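Long-range contact in glycerophosphodiester phosphodiesterase (Cytophaga hutchinsonii ATCC 33406, PDB 3CH0), which is a member of the glycerophosphodiester phosphodiesterase family with a TIM-barrel-type fold: residues L181-Y195 against L207-P219. Numbering follows the deposited sequence.
Sequences LEYMHSQYPDIKLSY and LEKLSFTPAVYSP. With EDO (1,2-ethanediol), chain F; EDO (1,2-ethanediol), chain R.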
ATOM      1  N   LEU A 181     -10.284  -3.292  -9.583  1.00 10.98           N
ATOM      2  CA  LEU A 181     -10.874  -1.951  -9.647  1.00  9.42           C
ATOM      3  C   LEU A 181     -12.310  -1.967 -10.222  1.00  9.74           C
ATOM      4  O   LEU A 181     -13.195  -1.303  -9.731  1.00 12.68           O
ATOM      5  CB  LEU A 181      -9.956  -1.002 -10.388  1.00 10.40           C
ATOM      6  CG  LEU A 181      -8.559  -0.848  -9.812  1.00 12.75           C
ATOM      7  CD1 LEU A 181      -7.678  -0.033 -10.782  1.00 12.06           C
ATOM      8  CD2 LEU A 181      -8.635  -0.255  -8.403  1.00 11.06           C
ATOM      9  N   GLU A 182     -12.504  -2.756 -11.277  1.00 11.21           N
ATOM     10  CA  GLU A 182     -13.846  -2.848 -11.874  1.00 10.59           C
ATOM     11  C   GLU A 182     -14.844  -3.423 -10.882  1.00  9.63           C
ATOM     12  O   GLU A 182     -16.011  -2.961 -10.774  1.00 11.94           O
ATOM     13  CB  GLU A 182     -13.841  -3.686 -13.156  1.00 12.01           C
ATOM     14  CG  GLU A 182     -13.066  -3.076 -14.301  1.00 12.47           C
ATOM     15  CD  GLU A 182     -13.664  -1.864 -14.961  1.00 14.07           C
ATOM     16  OE1 GLU A 182     -14.813  -1.432 -14.655  1.00 15.64           O
ATOM     17  OE2 GLU A 182     -12.962  -1.300 -15.863  1.00 15.08           O
ATOM     18  N   TYR A 183     -14.446  -4.488 -10.199  1.00 10.45           N
ATOM     19  CA  TYR A 183     -15.310  -5.160  -9.214  1.00 10.74           C
ATOM     20  C   TYR A 183     -15.686  -4.194  -8.103  1.00 12.49           C
ATOM     21  O   TYR A 183     -16.854  -4.039  -7.695  1.00 13.43           O
ATOM     22  CB  TYR A 183     -14.620  -6.388  -8.637  1.00 11.34           C
ATOM     23  CG  TYR A 183     -15.492  -7.093  -7.634  1.00 10.98           C
ATOM     24  CD1 TYR A 183     -16.446  -7.981  -8.056  1.00 11.48           C
ATOM     25  CD2 TYR A 183     -15.409  -6.791  -6.280  1.00 11.13           C
ATOM     26  CE1 TYR A 183     -17.282  -8.625  -7.160  1.00 11.53           C
ATOM     27  CE2 TYR A 183     -16.223  -7.457  -5.351  1.00 12.58           C
ATOM     28  CZ  TYR A 183     -17.184  -8.368  -5.801  1.00 15.10           C
ATOM     29  OH  TYR A 183     -18.034  -9.034  -4.935  1.00 13.28           O
HETATM   30  N   MSE A 184     -14.673  -3.532  -7.539  1.00 10.34           N
HETATM   31  CA  MSE A 184     -14.922  -2.532  -6.498  1.00  8.22           C
HETATM   32  C   MSE A 184     -15.844  -1.421  -6.942  1.00 10.92           C
HETATM   33  O   MSE A 184     -16.771  -1.018  -6.220  1.00 13.37           O
HETATM   34  CB  MSE A 184     -13.618  -1.871  -6.044  1.00 10.24           C
HETATM   35  CG  MSE A 184     -12.649  -2.754  -5.312  1.00 10.80           C
HETATM   36 SE   MSE A 184     -13.303  -3.311  -3.567  0.75 11.82          SE
HETATM   37  CE  MSE A 184     -13.507  -1.578  -2.781  1.00 14.33           C
ATOM     38  N   HIS A 185     -15.624  -0.911  -8.147  1.00 11.27           N
ATOM     39  CA  HIS A 185     -16.417   0.186  -8.650  1.00 11.67           C
ATOM     40  C   HIS A 185     -17.856  -0.195  -8.830  1.00 14.92           C
ATOM     41  O   HIS A 185     -18.756   0.617  -8.521  1.00 13.93           O
ATOM     42  CB  HIS A 185     -15.838   0.629  -9.960  1.00 12.17           C
ATOM     43  CG  HIS A 185     -16.583   1.758 -10.595  1.00 14.33           C
ATOM     44  ND1 HIS A 185     -16.621   3.029 -10.072  1.00 14.49           N
ATOM     45  CD2 HIS A 185     -17.292   1.798 -11.756  1.00 17.28           C
ATOM     46  CE1 HIS A 185     -17.356   3.803 -10.869  1.00 18.06           C
ATOM     47  NE2 HIS A 185     -17.738   3.088 -11.913  1.00 17.54           N
ATOM     48  N   SER A 186     -18.115  -1.416  -9.291  0.50 12.48           N
ATOM     49  CA  SER A 186     -19.513  -1.808  -9.504  0.50 13.45           C
ATOM     50  C   SER A 186     -20.227  -2.324  -8.252  0.50 14.49           C
ATOM     51  O   SER A 186     -21.459  -2.165  -8.165  0.50 13.19           O
ATOM     52  CB  SER A 186     -19.622  -2.842 -10.592  0.50 15.07           C
ATOM     53  OG  SER A 186     -19.096  -4.071 -10.170  0.50 13.64           O
ATOM     54  N   GLN A 187     -19.498  -2.960  -7.315  1.00 12.92           N
ATOM     55  CA  GLN A 187     -20.098  -3.483  -6.112  1.00 13.57           C
ATOM     56  C   GLN A 187     -20.102  -2.530  -4.912  1.00 17.19           C
ATOM     57  O   GLN A 187     -21.036  -2.531  -4.071  1.00 16.83           O
ATOM     58  CB  GLN A 187     -19.434  -4.800  -5.718  1.00 12.89           C
ATOM     59  CG  GLN A 187     -19.509  -5.864  -6.798  1.00 17.68           C
ATOM     60  CD  GLN A 187     -20.927  -6.022  -7.382  1.00 24.14           C
ATOM     61  OE1 GLN A 187     -21.894  -6.292  -6.650  1.00 22.81           O
ATOM     62  NE2 GLN A 187     -21.063  -5.775  -8.683  1.00 19.12           N
ATOM     63  N   TYR A 188     -19.050  -1.719  -4.820  1.00 13.52           N
ATOM     64  CA  TYR A 188     -18.830  -0.842  -3.671  1.00 14.25           C
ATOM     65  C   TYR A 188     -18.447   0.555  -4.113  1.00 13.63           C
ATOM     66  O   TYR A 188     -17.370   1.048  -3.806  1.00 14.41           O
ATOM     67  CB  TYR A 188     -17.741  -1.438  -2.747  1.00 13.64           C
ATOM     68  CG  TYR A 188     -18.023  -2.845  -2.344  1.00 12.19           C
ATOM     69  CD1 TYR A 188     -19.127  -3.163  -1.533  1.00 14.35           C
ATOM     70  CD2 TYR A 188     -17.218  -3.862  -2.777  1.00 13.19           C
ATOM     71  CE1 TYR A 188     -19.403  -4.467  -1.165  1.00 14.86           C
ATOM     72  CE2 TYR A 188     -17.459  -5.168  -2.453  1.00 14.77           C
ATOM     73  CZ  TYR A 188     -18.574  -5.496  -1.603  1.00 13.31           C
ATOM     74  OH  TYR A 188     -18.804  -6.823  -1.318  1.00 15.60           O
ATOM     75  N   PRO A 189     -19.324   1.230  -4.865  1.00 16.17           N
ATOM     76  CA  PRO A 189     -19.004   2.536  -5.469  1.00 17.55           C
ATOM     77  C   PRO A 189     -18.700   3.655  -4.501  1.00 16.75           C
ATOM     78  O   PRO A 189     -18.183   4.683  -4.936  1.00 20.40           O
ATOM     79  CB  PRO A 189     -20.260   2.868  -6.277  1.00 17.11           C
ATOM     80  CG  PRO A 189     -21.294   2.061  -5.642  1.00 16.66           C
ATOM     81  CD  PRO A 189     -20.707   0.810  -5.180  1.00 17.62           C
ATOM     82  N   ASP A 190     -18.985   3.463  -3.208  1.00 16.81           N
ATOM     83  CA  ASP A 190     -18.699   4.497  -2.216  1.00 19.11           C
ATOM     84  C   ASP A 190     -17.235   4.512  -1.749  1.00 18.21           C
ATOM     85  O   ASP A 190     -16.809   5.433  -1.000  1.00 20.59           O
ATOM     86  CB  ASP A 190     -19.642   4.464  -1.011  1.00 20.36           C
ATOM     87  CG  ASP A 190     -19.683   3.126  -0.289  1.00 29.88           C
ATOM     88  OD1 ASP A 190     -19.327   2.074  -0.870  1.00 36.49           O
ATOM     89  OD2 ASP A 190     -20.169   3.132   0.881  1.00 32.66           O
ATOM     90  N   ILE A 191     -16.447   3.514  -2.169  1.00 14.89           N
ATOM     91  CA  ILE A 191     -15.050   3.467  -1.741  1.00 12.42           C
ATOM     92  C   ILE A 191     -14.161   4.001  -2.851  1.00 13.28           C
ATOM     93  O   ILE A 191     -14.219   3.536  -3.973  1.00 12.57           O
ATOM     94  CB  ILE A 191     -14.631   2.066  -1.357  1.00 12.88           C
ATOM     95  CG1 ILE A 191     -15.464   1.567  -0.170  1.00 14.90           C
ATOM     96  CG2 ILE A 191     -13.079   2.007  -1.093  1.00 14.28           C
ATOM     97  CD1 ILE A 191     -15.246   0.084   0.122  1.00 13.23           C
ATOM     98  N   LYS A 192     -13.436   5.074  -2.561  1.00 12.86           N
ATOM     99  CA  LYS A 192     -12.547   5.727  -3.520  1.00 11.78           C
ATOM    100  C   LYS A 192     -11.526   4.710  -4.059  1.00 12.25           C
ATOM    101  O   LYS A 192     -11.054   3.901  -3.276  1.00 12.77           O
ATOM    102  CB  LYS A 192     -11.771   6.874  -2.902  1.00 11.72           C
ATOM    103  CG  LYS A 192     -12.606   8.115  -2.604  1.00 15.94           C
ATOM    104  CD  LYS A 192     -11.752   9.297  -2.087  1.00 13.81           C
ATOM    105  CE  LYS A 192     -11.095   9.023  -0.713  1.00 16.97           C
ATOM    106  NZ  LYS A 192     -12.052   8.790   0.387  1.00 15.75           N
ATOM    107  N   LEU A 193     -11.213   4.767  -5.366  1.00 11.79           N
ATOM    108  CA  LEU A 193     -10.229   3.875  -5.953  1.00  9.29           C
ATOM    109  C   LEU A 193      -9.031   4.644  -6.456  1.00 10.00           C
ATOM    110  O   LEU A 193      -9.145   5.744  -7.016  1.00 10.82           O
ATOM    111  CB  LEU A 193     -10.870   3.072  -7.069  1.00 11.02           C
ATOM    112  CG  LEU A 193     -12.086   2.243  -6.701  1.00 10.86           C
ATOM    113  CD1 LEU A 193     -12.598   1.491  -7.943  1.00 11.75           C
ATOM    114  CD2 LEU A 193     -11.770   1.251  -5.568  1.00 10.68           C
ATOM    115  N   SER A 194      -7.865   4.000  -6.325  1.00  9.19           N
ATOM    116  CA  SER A 194      -6.663   4.440  -6.918  1.00  9.44           C
ATOM    117  C   SER A 194      -6.100   3.411  -7.910  1.00  8.86           C
ATOM    118  O   SER A 194      -5.931   2.210  -7.595  1.00 10.53           O
ATOM    119  CB  SER A 194      -5.617   4.677  -5.820  1.00  9.96           C
ATOM    120  OG  SER A 194      -4.328   4.974  -6.422  1.00 10.63           O
ATOM    121  N   TYR A 195      -5.800   3.902  -9.126  1.00 10.00           N
ATOM    122  CA  TYR A 195      -5.295   3.095 -10.174  1.00  9.49           C
ATOM    123  C   TYR A 195      -3.763   3.187 -10.249  1.00  7.47           C
ATOM    124  O   TYR A 195      -3.180   4.224 -10.556  1.00 10.24           O
ATOM    125  CB  TYR A 195      -5.898   3.661 -11.480  1.00 11.75           C
ATOM    126  CG  TYR A 195      -5.505   3.039 -12.775  1.00 10.85           C
ATOM    127  CD1 TYR A 195      -5.234   1.676 -12.878  1.00 10.65           C
ATOM    128  CD2 TYR A 195      -5.594   3.788 -13.942  1.00 10.63           C
ATOM    129  CE1 TYR A 195      -4.945   1.091 -14.121  1.00 10.21           C
ATOM    130  CE2 TYR A 195      -5.321   3.241 -15.163  1.00 10.27           C
ATOM    131  CZ  TYR A 195      -5.020   1.905 -15.265  1.00 10.78           C
ATOM    132  OH  TYR A 195      -4.752   1.273 -16.483  1.00 13.99           O
ATOM    133  N   LEU A 207      -5.809   4.947 -19.199  1.00 12.38           N
ATOM    134  CA  LEU A 207      -7.142   5.140 -18.706  1.00 12.94           C
ATOM    135  C   LEU A 207      -8.169   4.335 -19.489  1.00 13.97           C
ATOM    136  O   LEU A 207      -9.196   3.946 -18.918  1.00 13.94           O
ATOM    137  CB  LEU A 207      -7.505   6.623 -18.699  1.00 12.69           C
ATOM    138  CG  LEU A 207      -6.741   7.532 -17.732  1.00 15.28           C
ATOM    139  CD1 LEU A 207      -7.056   9.014 -17.885  1.00 15.22           C
ATOM    140  CD2 LEU A 207      -6.934   7.084 -16.276  1.00 13.85           C
ATOM    141  N   GLU A 208      -7.874   4.030 -20.753  1.00 14.63           N
ATOM    142  CA  GLU A 208      -8.781   3.209 -21.554  1.00 16.11           C
ATOM    143  C   GLU A 208      -8.869   1.760 -21.083  1.00 15.09           C
ATOM    144  O   GLU A 208      -9.791   1.022 -21.482  1.00 17.86           O
ATOM    145  CB  GLU A 208      -8.407   3.274 -23.050  1.00 17.56           C
ATOM    146  CG  GLU A 208      -8.804   4.587 -23.654  1.00 23.11           C
ATOM    147  CD  GLU A 208      -8.280   4.824 -25.064  1.00 24.24           C
ATOM    148  OE1 GLU A 208      -7.533   3.971 -25.593  1.00 31.61           O
ATOM    149  OE2 GLU A 208      -8.651   5.894 -25.598  1.00 29.60           O
ATOM    150  N   LYS A 209      -7.959   1.357 -20.192  1.00 11.19           N
ATOM    151  CA  LYS A 209      -7.970   0.018 -19.603  1.00 12.58           C
ATOM    152  C   LYS A 209      -9.058  -0.140 -18.517  1.00 14.34           C
ATOM    153  O   LYS A 209      -9.341  -1.279 -18.116  1.00 16.13           O
ATOM    154  CB  LYS A 209      -6.594  -0.324 -19.024  1.00 13.69           C
ATOM    155  CG  LYS A 209      -5.522  -0.287 -20.107  1.00 13.75           C
ATOM    156  CD  LYS A 209      -4.127  -0.483 -19.551  1.00 15.70           C
ATOM    157  CE  LYS A 209      -3.085  -0.326 -20.663  1.00 20.50           C
ATOM    158  NZ  LYS A 209      -1.718  -0.444 -20.055  1.00 21.64           N
ATOM    159  N   LEU A 210      -9.679   0.957 -18.108  1.00 13.33           N
ATOM    160  CA  LEU A 210     -10.783   0.949 -17.133  1.00 13.40           C
ATOM    161  C   LEU A 210     -12.032   1.503 -17.791  1.00 15.84           C
ATOM    162  O   LEU A 210     -11.934   2.311 -18.710  1.00 15.02           O
ATOM    163  CB  LEU A 210     -10.468   1.831 -15.909  1.00 13.34           C
ATOM    164  CG  LEU A 210      -9.366   1.322 -14.967  1.00 12.48           C
ATOM    165  CD1 LEU A 210      -9.052   2.406 -13.936  1.00 14.49           C
ATOM    166  CD2 LEU A 210      -9.748   0.040 -14.316  1.00 13.87           C
ATOM    167  N   SER A 211     -13.190   1.086 -17.303  1.00 15.36           N
ATOM    168  CA  SER A 211     -14.475   1.566 -17.803  1.00 16.43           C
ATOM    169  C   SER A 211     -14.985   2.852 -17.138  1.00 17.56           C
ATOM    170  O   SER A 211     -16.069   3.354 -17.469  1.00 16.23           O
ATOM    171  CB  SER A 211     -15.527   0.458 -17.604  1.00 14.98           C
ATOM    172  OG  SER A 211     -15.901   0.372 -16.223  1.00 15.61           O
ATOM    173  N   PHE A 212     -14.206   3.414 -16.226  1.00 14.63           N
ATOM    174  CA  PHE A 212     -14.603   4.549 -15.424  1.00 14.82           C
ATOM    175  C   PHE A 212     -13.335   5.289 -15.046  1.00 13.70           C
ATOM    176  O   PHE A 212     -12.201   4.784 -15.191  1.00 12.79           O
ATOM    177  CB  PHE A 212     -15.319   4.067 -14.154  1.00 13.18           C
ATOM    178  CG  PHE A 212     -14.428   3.294 -13.241  1.00 12.07           C
ATOM    179  CD1 PHE A 212     -14.159   1.977 -13.470  1.00 13.31           C
ATOM    180  CD2 PHE A 212     -13.863   3.922 -12.124  1.00 12.57           C
ATOM    181  CE1 PHE A 212     -13.273   1.277 -12.633  1.00 15.86           C
ATOM    182  CE2 PHE A 212     -13.007   3.215 -11.269  1.00 14.58           C
ATOM    183  CZ  PHE A 212     -12.731   1.900 -11.537  1.00 13.04           C
ATOM    184  N   THR A 213     -13.533   6.478 -14.524  1.00 12.78           N
ATOM    185  CA  THR A 213     -12.426   7.340 -14.094  1.00 13.55           C
ATOM    186  C   THR A 213     -12.303   7.165 -12.578  1.00 13.94           C
ATOM    187  O   THR A 213     -13.207   7.519 -11.831  1.00 14.19           O
ATOM    188  CB  THR A 213     -12.701   8.818 -14.422  1.00 14.35           C
ATOM    189  OG1 THR A 213     -12.882   8.928 -15.834  1.00 17.52           O
ATOM    190  CG2 THR A 213     -11.532   9.691 -13.988  1.00 13.97           C
ATOM    191  N   PRO A 214     -11.151   6.649 -12.109  1.00 12.62           N
ATOM    192  CA  PRO A 214     -10.957   6.459 -10.676  1.00 11.90           C
ATOM    193  C   PRO A 214     -10.684   7.787  -9.969  1.00 13.98           C
ATOM    194  O   PRO A 214     -10.408   8.814 -10.599  1.00 16.20           O
ATOM    195  CB  PRO A 214      -9.694   5.569 -10.622  1.00 13.61           C
ATOM    196  CG  PRO A 214      -8.921   5.984 -11.830  1.00 14.25           C
ATOM    197  CD  PRO A 214      -9.988   6.273 -12.894  1.00 12.96           C
ATOM    198  N   ALA A 215     -10.739   7.756  -8.647  1.00 12.14           N
ATOM    199  CA  ALA A 215     -10.418   8.936  -7.874  1.00 10.68           C
ATOM    200  C   ALA A 215      -8.954   9.436  -7.987  1.00 12.33           C
ATOM    201  O   ALA A 215      -8.690  10.659  -7.980  1.00 13.19           O
ATOM    202  CB  ALA A 215     -10.758   8.738  -6.396  1.00 11.39           C
ATOM    203  N   VAL A 216      -8.040   8.459  -8.010  1.00 11.31           N
ATOM    204  CA  VAL A 216      -6.616   8.733  -7.936  1.00 11.51           C
ATOM    205  C   VAL A 216      -5.942   7.996  -9.076  1.00 10.59           C
ATOM    206  O   VAL A 216      -6.276   6.843  -9.338  1.00 10.57           O
ATOM    207  CB  VAL A 216      -6.026   8.325  -6.574  1.00 10.44           C
ATOM    208  CG1 VAL A 216      -4.531   8.482  -6.517  1.00 11.44           C
ATOM    209  CG2 VAL A 216      -6.684   9.099  -5.444  1.00 12.98           C
ATOM    210  N   TYR A 217      -5.020   8.697  -9.743  1.00 10.45           N
ATOM    211  CA  TYR A 217      -4.110   8.100 -10.675  1.00 10.49           C
ATOM    212  C   TYR A 217      -2.768   8.012  -9.934  1.00 10.29           C
ATOM    213  O   TYR A 217      -2.253   9.020  -9.427  1.00 10.87           O
ATOM    214  CB  TYR A 217      -3.988   8.967 -11.933  1.00 10.08           C
ATOM    215  CG  TYR A 217      -3.236   8.325 -13.044  1.00 11.02           C
ATOM    216  CD1 TYR A 217      -3.793   7.290 -13.799  1.00 13.85           C
ATOM    217  CD2 TYR A 217      -1.953   8.718 -13.326  1.00 14.52           C
ATOM    218  CE1 TYR A 217      -3.105   6.664 -14.811  1.00 13.72           C
ATOM    219  CE2 TYR A 217      -1.268   8.114 -14.325  1.00 11.92           C
ATOM    220  CZ  TYR A 217      -1.847   7.099 -15.104  1.00 12.12           C
ATOM    221  OH  TYR A 217      -1.186   6.440 -16.131  1.00 13.99           O
ATOM    222  N   SER A 218      -2.204   6.821  -9.854  1.00 10.22           N
ATOM    223  CA  SER A 218      -1.049   6.580  -8.967  1.00 10.44           C
ATOM    224  C   SER A 218       0.035   5.840  -9.772  1.00 10.49           C
ATOM    225  O   SER A 218       0.162   4.616  -9.676  1.00  9.31           O
ATOM    226  CB  SER A 218      -1.495   5.794  -7.728  1.00 11.09           C
ATOM    227  OG  SER A 218      -0.470   5.705  -6.775  1.00  9.84           O
ATOM    228  N   PRO A 219       0.846   6.588 -10.559  1.00 10.46           N
ATOM    229  CA  PRO A 219       1.905   6.021 -11.371  1.00 10.33           C
ATOM    230  C   PRO A 219       3.277   5.991 -10.698  1.00 10.81           C
ATOM    231  O   PRO A 219       3.541   6.781  -9.810  1.00 10.66           O
ATOM    232  CB  PRO A 219       1.961   7.029 -12.528  1.00 11.69           C
ATOM    233  CG  PRO A 219       1.742   8.336 -11.817  1.00  9.82           C
ATOM    234  CD  PRO A 219       0.731   8.048 -10.747  1.00 11.70           C
TER
HETATM  235  C1  EDO F 276     -13.781   6.283 -19.314  1.00 52.14           C
HETATM  236  O1  EDO F 276     -14.342   6.739 -18.072  1.00 51.43           O
HETATM  237  C2  EDO F 276     -12.835   5.119 -19.046  1.00 48.20           C
HETATM  238  O2  EDO F 276     -12.094   4.691 -20.201  1.00 46.76           O
HETATM  239  C1  EDO R 288     -12.576  -1.108 -20.132  1.00 41.99           C
HETATM  240  O1  EDO R 288     -13.804  -0.771 -20.783  1.00 43.15           O
HETATM  241  C2  EDO R 288     -11.872  -2.271 -20.823  1.00 46.99           C
HETATM  242  O2  EDO R 288     -10.855  -1.784 -21.708  1.00 52.60           O
HETATM  243  O   HOH W   1     -11.037  -2.995 -16.944  1.00 23.13           O
HETATM  244  O   HOH W   2     -13.019   6.150  -7.247  0.50  8.15           O
HETATM  245  O   HOH W   3      -2.196   4.649  -4.822  1.00 10.02           O
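Strands 192-197 and 216-219, with helix 203-207 between them, form a beta-alpha-beta unit of the TIM-barrel-type fold, and the bridges Ser194-Val216 and Tyr195-Tyr217 establish parallel pairing. Its backbone hydrogen bonds run from Val216 N to Leu193 O, from Tyr195 N to Val216 O, and from Ser218 N to Tyr195 O at 2.9 Å. Outside the sheet, the loop before strand 216-219 grips helix 178-187. The Glu182 carboxylate accepts two hydrogen bonds from Ser211, each on a syn lone pair: OE1 takes Ser211 OG at 2.6 Å and OE2 takes Ser211 N at 2.8 Å, while a water links OE2 to Lys209 O. Next to this pair of bonds the rings of His185 and Phe212 stack face to face, centroids 3.8 Å apart and planes 5° from parallel. With chi1 at 65°, Phe212 CG lies between its backbone N and carbonyl carbon, and the far end of the ring, CZ, meets Leu193 CD1 at 3.6 Å. Deeper, Leu210 CD1 sits over one face of the Tyr195 ring, 3.8 Å from its centroid, and Pro214 CG packs on Tyr195 CB; the phenol OH makes a hydrogen bond with Gln206 O in helix 203-207. Three bonds thus converge on the Glu182 carboxylate, fixing its rotation and probably stabilising its negative charge at the edge of the Phe212 ring.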